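Local coordinates for hypothetical protein (Bacteroides eggerthii, PDB 4JGL) that is of unknown function but adopts a streptavidin-like antiparallel beta fold supplemented by two extra alpha helices, at residues L54-H59 and N162-Y167. Sequence-based numbering, arbitrary orientation.
Sequences LFLKMH and NLVDNY. With EDO (1,2-ethanediol), chain E.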
loop_
_atom_site.group_PDB
_atom_site.type_symbol
_atom_site.label_atom_id
_atom_site.label_comp_id
_atom_site.label_asym_id
_atom_site.label_seq_id
_atom_site.Cartn_x
_atom_site.Cartn_y
_atom_site.Cartn_z
ATOM N N LEU A 54 -5.646 2.364 8.703
ATOM C CA LEU A 54 -5.541 2.445 7.260
ATOM C C LEU A 54 -4.361 1.631 6.753
ATOM O O LEU A 54 -3.336 1.481 7.423
ATOM C CB LEU A 54 -5.350 3.882 6.809
ATOM C CG LEU A 54 -6.417 4.871 7.271
ATOM C CD1 LEU A 54 -6.018 6.263 6.798
ATOM C CD2 LEU A 54 -7.796 4.492 6.731
ATOM N N PHE A 55 -4.531 1.119 5.544
ATOM C CA PHE A 55 -3.485 0.452 4.789
ATOM C C PHE A 55 -3.425 1.116 3.434
ATOM O O PHE A 55 -4.443 1.191 2.735
ATOM C CB PHE A 55 -3.756 -1.043 4.649
ATOM C CG PHE A 55 -2.775 -1.726 3.738
ATOM C CD1 PHE A 55 -1.478 -1.937 4.160
ATOM C CD2 PHE A 55 -3.121 -2.065 2.455
ATOM C CE1 PHE A 55 -0.514 -2.523 3.313
ATOM C CE2 PHE A 55 -2.160 -2.667 1.598
ATOM C CZ PHE A 55 -0.871 -2.843 2.032
ATOM N N LEU A 56 -2.259 1.644 3.059
ATOM C CA LEU A 56 -2.098 2.288 1.772
ATOM C C LEU A 56 -1.279 1.424 0.839
ATOM O O LEU A 56 -0.307 0.814 1.250
ATOM C CB LEU A 56 -1.452 3.663 1.930
ATOM C CG LEU A 56 -2.361 4.783 2.428
ATOM C CD1 LEU A 56 -2.892 4.468 3.819
ATOM C CD2 LEU A 56 -1.623 6.127 2.386
ATOM N N LYS A 57 -1.690 1.376 -0.421
ATOM C CA LYS A 57 -0.972 0.638 -1.451
ATOM C C LYS A 57 -0.703 1.569 -2.615
ATOM O O LYS A 57 -1.645 2.137 -3.189
ATOM C CB LYS A 57 -1.787 -0.570 -1.910
ATOM C CG LYS A 57 -1.106 -1.345 -3.029
ATOM C CD LYS A 57 -1.789 -2.678 -3.263
ATOM C CE LYS A 57 -1.036 -3.516 -4.297
ATOM N NZ LYS A 57 -1.254 -2.962 -5.655
HETATM N N MSE A 58 0.568 1.720 -2.972
HETATM C CA MSE A 58 1.015 2.653 -4.006
HETATM C C MSE A 58 1.623 1.939 -5.186
HETATM O O MSE A 58 2.446 1.036 -5.018
HETATM C CB MSE A 58 2.033 3.587 -3.392
HETATM C CG MSE A 58 2.608 4.619 -4.346
HETATM SE SE MSE A 58 3.448 6.091 -3.486
HETATM C CE MSE A 58 4.719 5.170 -3.484
ATOM N N HIS A 59 1.226 2.387 -6.364
ATOM C CA HIS A 59 1.728 1.909 -7.643
ATOM C C HIS A 59 2.292 3.080 -8.424
ATOM O O HIS A 59 1.674 4.135 -8.520
ATOM C CB HIS A 59 0.584 1.262 -8.426
ATOM C CG HIS A 59 0.969 0.698 -9.748
ATOM N ND1 HIS A 59 1.773 -0.400 -9.873
ATOM C CD2 HIS A 59 0.630 1.060 -11.003
ATOM C CE1 HIS A 59 1.942 -0.678 -11.159
ATOM N NE2 HIS A 59 1.254 0.197 -11.868
ATOM N N ASN A 162 -3.775 15.759 4.019
ATOM C CA ASN A 162 -5.028 16.125 4.684
ATOM C C ASN A 162 -6.098 15.068 4.512
ATOM O O ASN A 162 -6.840 14.777 5.429
ATOM C CB ASN A 162 -5.560 17.474 4.181
ATOM C CG ASN A 162 -4.668 18.649 4.568
ATOM O OD1 ASN A 162 -3.827 18.545 5.456
ATOM N ND2 ASN A 162 -4.840 19.775 3.877
ATOM N N LEU A 163 -6.194 14.467 3.323
ATOM C CA LEU A 163 -7.125 13.365 3.137
ATOM C C LEU A 163 -6.871 12.228 4.126
ATOM O O LEU A 163 -7.795 11.681 4.714
ATOM C CB LEU A 163 -7.041 12.815 1.699
ATOM C CG LEU A 163 -7.854 11.549 1.407
ATOM C CD1 LEU A 163 -9.355 11.786 1.538
ATOM C CD2 LEU A 163 -7.521 11.040 0.016
ATOM N N VAL A 164 -5.607 11.849 4.272
ATOM C CA VAL A 164 -5.250 10.770 5.169
ATOM C C VAL A 164 -5.493 11.179 6.631
ATOM O O VAL A 164 -6.102 10.440 7.385
ATOM C CB VAL A 164 -3.810 10.314 4.936
ATOM C CG1 VAL A 164 -3.350 9.339 6.037
ATOM C CG2 VAL A 164 -3.695 9.632 3.559
ATOM N N ASP A 165 -5.030 12.363 7.001
ATOM C CA ASP A 165 -5.157 12.818 8.397
ATOM C C ASP A 165 -6.620 12.935 8.829
ATOM O O ASP A 165 -6.943 12.668 9.988
ATOM C CB ASP A 165 -4.459 14.165 8.620
ATOM C CG ASP A 165 -2.951 14.055 8.639
ATOM O OD1 ASP A 165 -2.445 12.920 8.788
ATOM O OD2 ASP A 165 -2.286 15.113 8.503
ATOM N N ASN A 166 -7.489 13.337 7.905
ATOM C CA ASN A 166 -8.883 13.615 8.209
ATOM C C ASN A 166 -9.794 12.436 7.897
ATOM O O ASN A 166 -11.014 12.530 8.053
ATOM C CB ASN A 166 -9.349 14.874 7.464
ATOM C CG ASN A 166 -8.581 16.119 7.879
ATOM O OD1 ASN A 166 -7.868 16.121 8.881
ATOM N ND2 ASN A 166 -8.701 17.175 7.083
ATOM N N TYR A 167 -9.205 11.315 7.488
ATOM C CA TYR A 167 -9.967 10.213 6.915
ATOM C C TYR A 167 -10.909 9.583 7.932
ATOM O O TYR A 167 -10.532 9.376 9.093
ATOM C CB TYR A 167 -9.015 9.127 6.405
ATOM C CG TYR A 167 -9.646 8.213 5.371
ATOM C CD1 TYR A 167 -9.637 8.545 4.025
ATOM C CD2 TYR A 167 -10.299 7.045 5.747
ATOM C CE1 TYR A 167 -10.220 7.723 3.066
ATOM C CE2 TYR A 167 -10.893 6.211 4.793
ATOM C CZ TYR A 167 -10.850 6.560 3.460
ATOM O OH TYR A 167 -11.432 5.762 2.519
HETATM C C1 EDO E . 0.441 10.682 7.885
HETATM O O1 EDO E . 1.509 10.553 8.833
HETATM C C2 EDO E . 0.466 12.104 7.358
HETATM O O2 EDO E . 0.235 13.006 8.445
#
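L54 and V164 mark the closest approach of the two backbones, 8.6 Å between their CA atoms, where the end of helix 158-165 comes down on the start of strand 54-61; no hydrogen bond joins the segments, and apolar side chains bridge the interval. L54 does most of this with its two methyls. CD1 lies 4.1 Å from V164 CG1, the two side chains running alongside each other but pointing opposite ways, while CD2 comes within 3.7 Å of Y167 CD2 in an oblique approach to the ring. A chi1 of -56° sets CG of L54 anti to the carbonyl carbon, and chi2 of 177° then turns the methyls so that CD1 meets the valine and CD2 the tyrosine. Two residues further along the strand, L56 CD2 approaches the other valine methyl, V164 CG2, at 4.2 Å, and F148 of helix 142-153 also touches L56.

In this streptavidin-like fold helix 158-165 is probably one of the two additions to the antiparallel sheet. Leucines at alternate strand positions reach it, L54 directly and L56 by the end of its side chain, whereas F55 between them meets F114 instead. Beyond the helix, Y167 OH hydrogen-bonds to H85 ND1 of strand 78-92; K52, just before strand 54-61, gives a separate hydrogen bond from NZ to V164 O in the last helical turn.

On the helix's polar side, D165 OD1 accepts a hydrogen bond of 2.7 Å from O2 of an ethanediol, probably a crystallisation additive, and OD2 forms a salt bridge with K161. Putting an alanine here removes the carboxylate, which would probably leave K161 without this countercharge and the diol hydroxyl without its acceptor.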